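COG0778: Nitroreductase (Streptococcus pneumoniae, PDB 2B67) binds flavin mononucleotide between the subunits of a dimer and probably catalyses NAD(P)H-dependent reductions, as expected of a nitroreductase-family oxidoreductase. Local coordinates at residues E8-R13 against L142-T147; K22-K27 against V182-E187. All blocks are in the same frame, centred on the assembly; numbering follows the deposited sequence.

Interaction 1: residues E8-R13 against L142-T147; sequences ELNKKR and LVLALT
Val-143 meets Arg-13 through one branch, its CG2 lying 3.9 Å from Arg-13 CD, where the aliphatic part of the arginine passes the helix on its way to the FMN phosphate. Next along, Leu-144 packs against Leu-9 with CD2 4.1 Å from Leu-9 CD1, and the same methyl also borders the amide of Asn-10. That amide is engaged across the dimer: Asn-10 OD1 bonds to Asn-141 of the second subunit, whose Phe-6 packs on both leucines.

Thr-147 is the most heavily covered residue of the contact. Its CG2, anti to the backbone N, points at the N-terminal helix and presses on Leu-9 CD2 at 3.5 Å, tighter than usual for two methyls; the flank of Lys-12 adds a looser touch through CG. Its OG1 lies beside the backbone N (chi1 -61°), turned back to Val-143 O at 2.7 Å, and also touches Arg-13 CG at 3.5 Å. Thr-147 N bonds to that same carbonyl from the opposite face, so two bonds grip this oxygen. The short axes approach to 9.6 Å at 95°, nearly perpendicular.

No hydrogen bond crosses between the segments. Van der Waals contact with Val-143 CG2 and the Thr-147 hydroxyl holds the Arg-13 methylenes, while NH1 makes a salt bridge to the FMN phosphate and NH2 bonds to Leu-38 O of the second subunit; the phosphate probably also offsets the nearby charge of Arg-194.

Interaction 2: residues K22-K27 against V182-E187; sequences KLVDPK and VGYTDE
A CH-pi and cation-pi contact of a lysine over a tyrosine face, with valine packing beside it and two bridging waters, joins the segment leading into helix 26-36 to the end of strand 174-183. Lys-22 lies across one face of Tyr-184: its chain is extended throughout, with CG anti to the backbone N (chi1 -178°), which carries the methylenes over the ring. CD sits 3.6 Å from the Tyr-184 ring centroid, 14° off the normal, the CH-pi contact. Farther along, Lys-22 NZ is 4.0 Å from that centroid and 30° off the normal, a cation-pi geometry. Near the ring plane, Leu-23 O approaches the edge at Tyr-184 CE1, 3.5 Å away. Val-24 CG2 reaches Gly-183 CA at 3.9 Å; CG1 packs on Val-182 CG1, and Val-77 of the adjacent strand touches both valines.

One water donates to Lys-22 O and accepts from Tyr-184 N; a second, in the ring plane, lies 2.7 Å from Tyr-184 OH and accepts from Asp-25 N. Asp-25 itself N-caps helix 26-36, OD1 accepting from Lys-27 N.

With no direct hydrogen bond between the segments, their hydrogen-bonded links run through the two waters, and the lysine's charge is probably partly stabilised by the aromatic face.

From the N terminus, helix 5-12 enters interaction 1 first; the chain then passes through 22-27, the first half of interaction 2, which runs into the start of helix 26-36. Interaction 1 closes its loop at 142-147, near the end of helix 124-148, with 128 residues between its segments. Interaction 2 closes later, at 182-187, spanning 154 residues, so the two loops cross rather than nest. Together they tie the N-terminal helix to the long helix 124-148, and the lead-in to helix 26-36 to the end of strand 174-183. Their centres are 14 Å apart, and they touch directly where Leu-146 CD1 meets Val-182 CG2 at 3.8 Å, packing helix against sheet.

Interaction 1: residues E8-R13 against L142-T147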
ATOM      1  N   GLU A   8     -15.643  -4.690  -9.403  1.00 28.62           N
ATOM      2  CA  GLU A   8     -16.729  -5.191  -8.562  1.00 29.15           C
ATOM      3  C   GLU A   8     -16.249  -5.461  -7.117  1.00 27.39           C
ATOM      4  O   GLU A   8     -16.948  -5.108  -6.162  1.00 26.25           O
ATOM      5  CB  GLU A   8     -17.345  -6.449  -9.183  1.00 29.29           C
ATOM      6  CG  GLU A   8     -18.725  -6.813  -8.624  1.00 33.48           C
ATOM      7  CD  GLU A   8     -19.121  -8.290  -8.817  1.00 33.90           C
ATOM      8  OE1 GLU A   8     -20.106  -8.722  -8.139  1.00 38.51           O
ATOM      9  OE2 GLU A   8     -18.458  -9.011  -9.624  1.00 39.15           O
ATOM     10  N   LEU A   9     -15.053  -6.060  -6.966  1.00 25.24           N
ATOM     11  CA  LEU A   9     -14.440  -6.240  -5.642  1.00 23.40           C
ATOM     12  C   LEU A   9     -14.280  -4.900  -4.929  1.00 22.77           C
ATOM     13  O   LEU A   9     -14.642  -4.748  -3.769  1.00 21.56           O
ATOM     14  CB  LEU A   9     -13.057  -6.889  -5.776  1.00 23.69           C
ATOM     15  CG  LEU A   9     -12.646  -8.049  -4.860  1.00 23.00           C
ATOM     16  CD1 LEU A   9     -11.134  -8.170  -4.718  1.00 18.95           C
ATOM     17  CD2 LEU A   9     -13.317  -8.000  -3.507  1.00 19.14           C
ATOM     18  N   ASN A  10     -13.717  -3.931  -5.637  1.00 22.32           N
ATOM     19  CA  ASN A  10     -13.437  -2.611  -5.078  1.00 22.69           C
ATOM     20  C   ASN A  10     -14.679  -1.869  -4.645  1.00 23.56           C
ATOM     21  O   ASN A  10     -14.682  -1.203  -3.627  1.00 23.53           O
ATOM     22  CB  ASN A  10     -12.640  -1.767  -6.067  1.00 21.53           C
ATOM     23  CG  ASN A  10     -11.147  -1.811  -5.782  1.00 22.14           C
ATOM     24  OD1 ASN A  10     -10.616  -1.044  -4.963  1.00 20.78           O
ATOM     25  ND2 ASN A  10     -10.475  -2.726  -6.428  1.00 20.73           N
ATOM     26  N   LYS A  11     -15.751  -2.018  -5.414  1.00 25.52           N
ATOM     27  CA  LYS A  11     -17.001  -1.334  -5.098  1.00 27.25           C
ATOM     28  C   LYS A  11     -17.660  -1.927  -3.858  1.00 27.03           C
ATOM     29  O   LYS A  11     -18.456  -1.268  -3.203  1.00 27.72           O
ATOM     30  CB  LYS A  11     -17.952  -1.325  -6.295  1.00 27.98           C
ATOM     31  CG  LYS A  11     -17.709  -0.184  -7.286  1.00 30.35           C
ATOM     32  CD  LYS A  11     -19.006   0.118  -8.057  1.00 35.87           C
ATOM     33  CE  LYS A  11     -18.798   0.259  -9.563  1.00 37.61           C
ATOM     34  NZ  LYS A  11     -19.807  -0.581 -10.292  1.00 40.29           N
ATOM     35  N   LYS A  12     -17.302  -3.154  -3.503  1.00 26.71           N
ATOM     36  CA  LYS A  12     -17.811  -3.657  -2.242  1.00 26.77           C
ATOM     37  C   LYS A  12     -16.918  -3.533  -1.010  1.00 25.80           C
ATOM     38  O   LYS A  12     -17.355  -3.903   0.067  1.00 24.88           O
ATOM     39  CB  LYS A  12     -18.420  -5.047  -2.377  1.00 27.65           C
ATOM     40  CG  LYS A  12     -17.553  -6.070  -2.952  1.00 30.54           C
ATOM     41  CD  LYS A  12     -18.463  -7.081  -3.683  1.00 34.62           C
ATOM     42  CE  LYS A  12     -17.941  -8.483  -3.500  1.00 35.86           C
ATOM     43  NZ  LYS A  12     -18.309  -9.270  -4.689  1.00 40.76           N
ATOM     44  N   ARG A  13     -15.696  -3.017  -1.157  1.00 24.43           N
ATOM     45  CA  ARG A  13     -14.866  -2.716   0.005  1.00 23.47           C
ATOM     46  C   ARG A  13     -15.340  -1.377   0.588  1.00 23.62           C
ATOM     47  O   ARG A  13     -15.419  -0.390  -0.119  1.00 23.39           O
ATOM     48  CB  ARG A  13     -13.376  -2.660  -0.353  1.00 22.71           C
ATOM     49  CG  ARG A  13     -12.463  -2.521   0.872  1.00 22.77           C
ATOM     50  CD  ARG A  13     -11.329  -1.535   0.695  1.00 21.97           C
ATOM     51  NE  ARG A  13     -11.680  -0.316  -0.044  1.00 20.43           N
ATOM     52  CZ  ARG A  13     -12.111   0.823   0.489  1.00 21.06           C
ATOM     53  NH1 ARG A  13     -12.290   0.948   1.794  1.00 19.39           N
ATOM     54  NH2 ARG A  13     -12.359   1.863  -0.300  1.00 20.37           N
ATOM     55  N   LEU A 142      -4.648  -7.210   1.735  1.00 12.77           N
ATOM     56  CA  LEU A 142      -5.358  -7.856   2.866  1.00 13.44           C
ATOM     57  C   LEU A 142      -6.840  -7.474   2.954  1.00 12.61           C
ATOM     58  O   LEU A 142      -7.703  -8.349   3.108  1.00 12.00           O
ATOM     59  CB  LEU A 142      -4.677  -7.512   4.188  1.00 13.37           C
ATOM     60  CG  LEU A 142      -5.401  -7.974   5.463  1.00 15.31           C
ATOM     61  CD1 LEU A 142      -5.584  -9.502   5.432  1.00 14.69           C
ATOM     62  CD2 LEU A 142      -4.639  -7.505   6.724  1.00 15.53           C
ATOM     63  N   VAL A 143      -7.139  -6.176   2.871  1.00 12.83           N
ATOM     64  CA  VAL A 143      -8.541  -5.772   2.948  1.00 12.92           C
ATOM     65  C   VAL A 143      -9.362  -6.271   1.748  1.00 13.56           C
ATOM     66  O   VAL A 143     -10.570  -6.607   1.886  1.00 13.15           O
ATOM     67  CB  VAL A 143      -8.753  -4.259   3.238  1.00 14.23           C
ATOM     68  CG1 VAL A 143      -8.133  -3.862   4.578  1.00 12.23           C
ATOM     69  CG2 VAL A 143      -8.263  -3.397   2.128  1.00 14.31           C
ATOM     70  N   LEU A 144      -8.712  -6.320   0.579  1.00 12.37           N
ATOM     71  CA  LEU A 144      -9.351  -6.867  -0.622  1.00 13.39           C
ATOM     72  C   LEU A 144      -9.595  -8.355  -0.493  1.00 13.24           C
ATOM     73  O   LEU A 144     -10.688  -8.843  -0.846  1.00 13.47           O
ATOM     74  CB  LEU A 144      -8.535  -6.568  -1.895  1.00 13.43           C
ATOM     75  CG  LEU A 144      -8.541  -5.093  -2.304  1.00 13.70           C
ATOM     76  CD1 LEU A 144      -7.414  -4.866  -3.349  1.00 15.91           C
ATOM     77  CD2 LEU A 144      -9.901  -4.712  -2.843  1.00 12.64           C
ATOM     78  N   ALA A 145      -8.600  -9.070   0.040  1.00 12.65           N
ATOM     79  CA  ALA A 145      -8.763 -10.499   0.278  1.00 13.47           C
ATOM     80  C   ALA A 145      -9.915 -10.790   1.263  1.00 12.87           C
ATOM     81  O   ALA A 145     -10.685 -11.715   1.060  1.00 14.38           O
ATOM     82  CB  ALA A 145      -7.421 -11.172   0.719  1.00 11.69           C
ATOM     83  N   LEU A 146     -10.037  -9.992   2.317  1.00 13.44           N
ATOM     84  CA  LEU A 146     -11.145 -10.102   3.285  1.00 13.41           C
ATOM     85  C   LEU A 146     -12.490  -9.848   2.613  1.00 14.61           C
ATOM     86  O   LEU A 146     -13.476 -10.622   2.794  1.00 14.14           O
ATOM     87  CB  LEU A 146     -10.939  -9.099   4.439  1.00 12.94           C
ATOM     88  CG  LEU A 146      -9.815  -9.490   5.427  1.00 14.07           C
ATOM     89  CD1 LEU A 146      -9.469  -8.378   6.441  1.00 13.22           C
ATOM     90  CD2 LEU A 146     -10.125 -10.811   6.141  1.00 11.97           C
ATOM     91  N   THR A 147     -12.518  -8.762   1.833  1.00 15.16           N
ATOM     92  CA  THR A 147     -13.687  -8.348   1.072  1.00 15.66           C
ATOM     93  C   THR A 147     -14.118  -9.468   0.152  1.00 17.03           C
ATOM     94  O   THR A 147     -15.296  -9.796   0.105  1.00 16.33           O
ATOM     95  CB  THR A 147     -13.418  -7.080   0.232  1.00 15.62           C
ATOM     96  OG1 THR A 147     -13.059  -5.988   1.095  1.00 15.12           O
ATOM     97  CG2 THR A 147     -14.665  -6.696  -0.600  1.00 15.69           C
TER

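Interaction 2: residues K22-K27 against V182-E187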
ATOM      1  N   LYS A  22     -21.640 -11.950  14.237  1.00 18.37           N
ATOM      2  CA  LYS A  22     -21.194 -13.140  13.519  1.00 18.70           C
ATOM      3  C   LYS A  22     -19.699 -13.381  13.750  1.00 19.70           C
ATOM      4  O   LYS A  22     -18.872 -12.453  13.667  1.00 18.01           O
ATOM      5  CB  LYS A  22     -21.480 -13.035  11.995  1.00 18.57           C
ATOM      6  CG  LYS A  22     -21.054 -14.307  11.212  1.00 20.02           C
ATOM      7  CD  LYS A  22     -21.405 -14.241   9.734  1.00 18.93           C
ATOM      8  CE  LYS A  22     -20.864 -15.441   8.993  1.00 19.74           C
ATOM      9  NZ  LYS A  22     -21.084 -15.287   7.514  1.00 22.05           N
ATOM     10  N   LEU A  23     -19.377 -14.650  14.007  1.00 20.18           N
ATOM     11  CA  LEU A  23     -18.056 -15.068  14.350  1.00 21.27           C
ATOM     12  C   LEU A  23     -17.158 -15.028  13.090  1.00 21.95           C
ATOM     13  O   LEU A  23     -17.626 -15.281  11.983  1.00 22.45           O
ATOM     14  CB  LEU A  23     -18.123 -16.481  14.959  1.00 22.48           C
ATOM     15  CG  LEU A  23     -18.908 -16.711  16.271  1.00 23.03           C
ATOM     16  CD1 LEU A  23     -18.813 -18.163  16.678  1.00 25.59           C
ATOM     17  CD2 LEU A  23     -18.342 -15.814  17.386  1.00 23.48           C
ATOM     18  N   VAL A  24     -15.888 -14.664  13.256  1.00 21.63           N
ATOM     19  CA  VAL A  24     -14.967 -14.648  12.138  1.00 20.89           C
ATOM     20  C   VAL A  24     -14.058 -15.859  12.266  1.00 21.82           C
ATOM     21  O   VAL A  24     -13.284 -15.940  13.204  1.00 22.78           O
ATOM     22  CB  VAL A  24     -14.114 -13.334  12.072  1.00 21.29           C
ATOM     23  CG1 VAL A  24     -13.010 -13.471  10.987  1.00 19.32           C
ATOM     24  CG2 VAL A  24     -15.005 -12.129  11.808  1.00 16.97           C
ATOM     25  N   ASP A  25     -14.166 -16.780  11.310  1.00 21.90           N
ATOM     26  CA  ASP A  25     -13.467 -18.078  11.294  1.00 23.01           C
ATOM     27  C   ASP A  25     -11.961 -17.836  11.109  1.00 23.09           C
ATOM     28  O   ASP A  25     -11.577 -17.224  10.120  1.00 21.32           O
ATOM     29  CB  ASP A  25     -14.021 -18.876  10.098  1.00 23.23           C
ATOM     30  CG  ASP A  25     -13.639 -20.360  10.106  1.00 26.18           C
ATOM     31  OD1 ASP A  25     -12.655 -20.788  10.733  1.00 25.91           O
ATOM     32  OD2 ASP A  25     -14.354 -21.119   9.420  1.00 32.87           O
ATOM     33  N   PRO A  26     -11.116 -18.262  12.090  1.00 23.90           N
ATOM     34  CA  PRO A  26      -9.654 -18.163  11.915  1.00 25.02           C
ATOM     35  C   PRO A  26      -9.101 -18.803  10.652  1.00 25.48           C
ATOM     36  O   PRO A  26      -8.067 -18.361  10.184  1.00 26.38           O
ATOM     37  CB  PRO A  26      -9.073 -18.825  13.172  1.00 24.70           C
ATOM     38  CG  PRO A  26     -10.241 -19.554  13.822  1.00 24.92           C
ATOM     39  CD  PRO A  26     -11.476 -18.814  13.408  1.00 24.19           C
ATOM     40  N   LYS A  27      -9.783 -19.799  10.076  1.00 26.68           N
ATOM     41  CA  LYS A  27      -9.379 -20.326   8.755  1.00 26.88           C
ATOM     42  C   LYS A  27      -9.474 -19.246   7.652  1.00 25.80           C
ATOM     43  O   LYS A  27      -8.599 -19.161   6.795  1.00 24.89           O
ATOM     44  CB  LYS A  27     -10.169 -21.583   8.339  1.00 27.68           C
ATOM     45  CG  LYS A  27     -10.259 -22.688   9.417  1.00 32.60           C
ATOM     46  CD  LYS A  27      -8.900 -23.311   9.811  1.00 38.67           C
ATOM     47  CE  LYS A  27      -8.775 -24.795   9.384  1.00 42.47           C
ATOM     48  NZ  LYS A  27      -9.080 -25.770  10.486  1.00 44.20           N
ATOM     49  N   VAL A 182     -11.597  -6.380  11.814  1.00 15.40           N
ATOM     50  CA  VAL A 182     -12.143  -7.411  10.922  1.00 14.99           C
ATOM     51  C   VAL A 182     -13.466  -7.912  11.456  1.00 16.16           C
ATOM     52  O   VAL A 182     -13.581  -8.242  12.639  1.00 15.50           O
ATOM     53  CB  VAL A 182     -11.157  -8.572  10.712  1.00 14.61           C
ATOM     54  CG1 VAL A 182     -11.712  -9.529   9.651  1.00 13.99           C
ATOM     55  CG2 VAL A 182      -9.784  -8.009  10.224  1.00 12.17           C
ATOM     56  N   GLY A 183     -14.476  -7.907  10.602  1.00 16.43           N
ATOM     57  CA  GLY A 183     -15.779  -8.387  11.010  1.00 18.09           C
ATOM     58  C   GLY A 183     -16.807  -8.217   9.935  1.00 19.41           C
ATOM     59  O   GLY A 183     -16.572  -7.582   8.902  1.00 18.62           O
ATOM     60  N   TYR A 184     -17.983  -8.774  10.188  1.00 21.82           N
ATOM     61  CA  TYR A 184     -19.101  -8.600   9.284  1.00 23.41           C
ATOM     62  C   TYR A 184     -19.825  -7.320   9.625  1.00 25.83           C
ATOM     63  O   TYR A 184     -19.943  -6.965  10.803  1.00 27.17           O
ATOM     64  CB  TYR A 184     -20.013  -9.815   9.389  1.00 22.61           C
ATOM     65  CG  TYR A 184     -19.325 -11.060   8.914  1.00 21.83           C
ATOM     66  CD1 TYR A 184     -18.654 -11.894   9.809  1.00 18.51           C
ATOM     67  CD2 TYR A 184     -19.317 -11.395   7.557  1.00 19.05           C
ATOM     68  CE1 TYR A 184     -18.027 -13.066   9.361  1.00 19.88           C
ATOM     69  CE2 TYR A 184     -18.692 -12.550   7.109  1.00 19.06           C
ATOM     70  CZ  TYR A 184     -18.047 -13.378   8.011  1.00 19.87           C
ATOM     71  OH  TYR A 184     -17.409 -14.523   7.566  1.00 20.57           O
ATOM     72  N   THR A 185     -20.318  -6.636   8.601  1.00 28.60           N
ATOM     73  CA  THR A 185     -20.856  -5.279   8.717  1.00 31.16           C
ATOM     74  C   THR A 185     -22.342  -5.223   9.053  1.00 33.11           C
ATOM     75  O   THR A 185     -23.155  -5.876   8.399  1.00 31.67           O
ATOM     76  CB  THR A 185     -20.729  -4.554   7.398  1.00 31.40           C
ATOM     77  OG1 THR A 185     -19.413  -4.762   6.867  1.00 33.89           O
ATOM     78  CG2 THR A 185     -21.049  -3.056   7.571  1.00 31.60           C
ATOM     79  N   ASP A 186     -22.678  -4.379  10.033  1.00 36.00           N
ATOM     80  CA  ASP A 186     -24.045  -4.217  10.501  1.00 39.06           C
ATOM     81  C   ASP A 186     -24.762  -2.996   9.882  1.00 40.33           C
ATOM     82  O   ASP A 186     -25.818  -2.558  10.380  1.00 41.33           O
ATOM     83  CB  ASP A 186     -24.082  -4.162  12.035  1.00 39.44           C
ATOM     84  CG  ASP A 186     -25.466  -4.528  12.610  1.00 43.51           C
ATOM     85  OD1 ASP A 186     -26.109  -5.507  12.121  1.00 46.01           O
ATOM     86  OD2 ASP A 186     -25.915  -3.830  13.550  1.00 46.63           O
ATOM     87  N   GLU A 187     -24.211  -2.452   8.799  1.00 40.92           N
ATOM     88  CA  GLU A 187     -24.872  -1.358   8.091  1.00 42.19           C
ATOM     89  C   GLU A 187     -24.501  -1.270   6.625  1.00 42.30           C
ATOM     90  O   GLU A 187     -23.347  -1.471   6.248  1.00 41.90           O
ATOM     91  CB  GLU A 187     -24.651   0.001   8.789  1.00 42.02           C
ATOM     92  CG  GLU A 187     -23.287   0.174   9.449  1.00 43.39           C
ATOM     93  CD  GLU A 187     -22.959   1.619   9.819  1.00 43.55           C
ATOM     94  OE1 GLU A 187     -23.817   2.333  10.391  1.00 45.88           O
ATOM     95  OE2 GLU A 187     -21.817   2.031   9.551  1.00 44.98           O
TER
HETATM   96  O   HOH W   1     -18.594  -9.848  12.818  1.00 15.13           O
HETATM   97  O   HOH W   2     -15.518 -16.051   8.673  1.00 23.56           O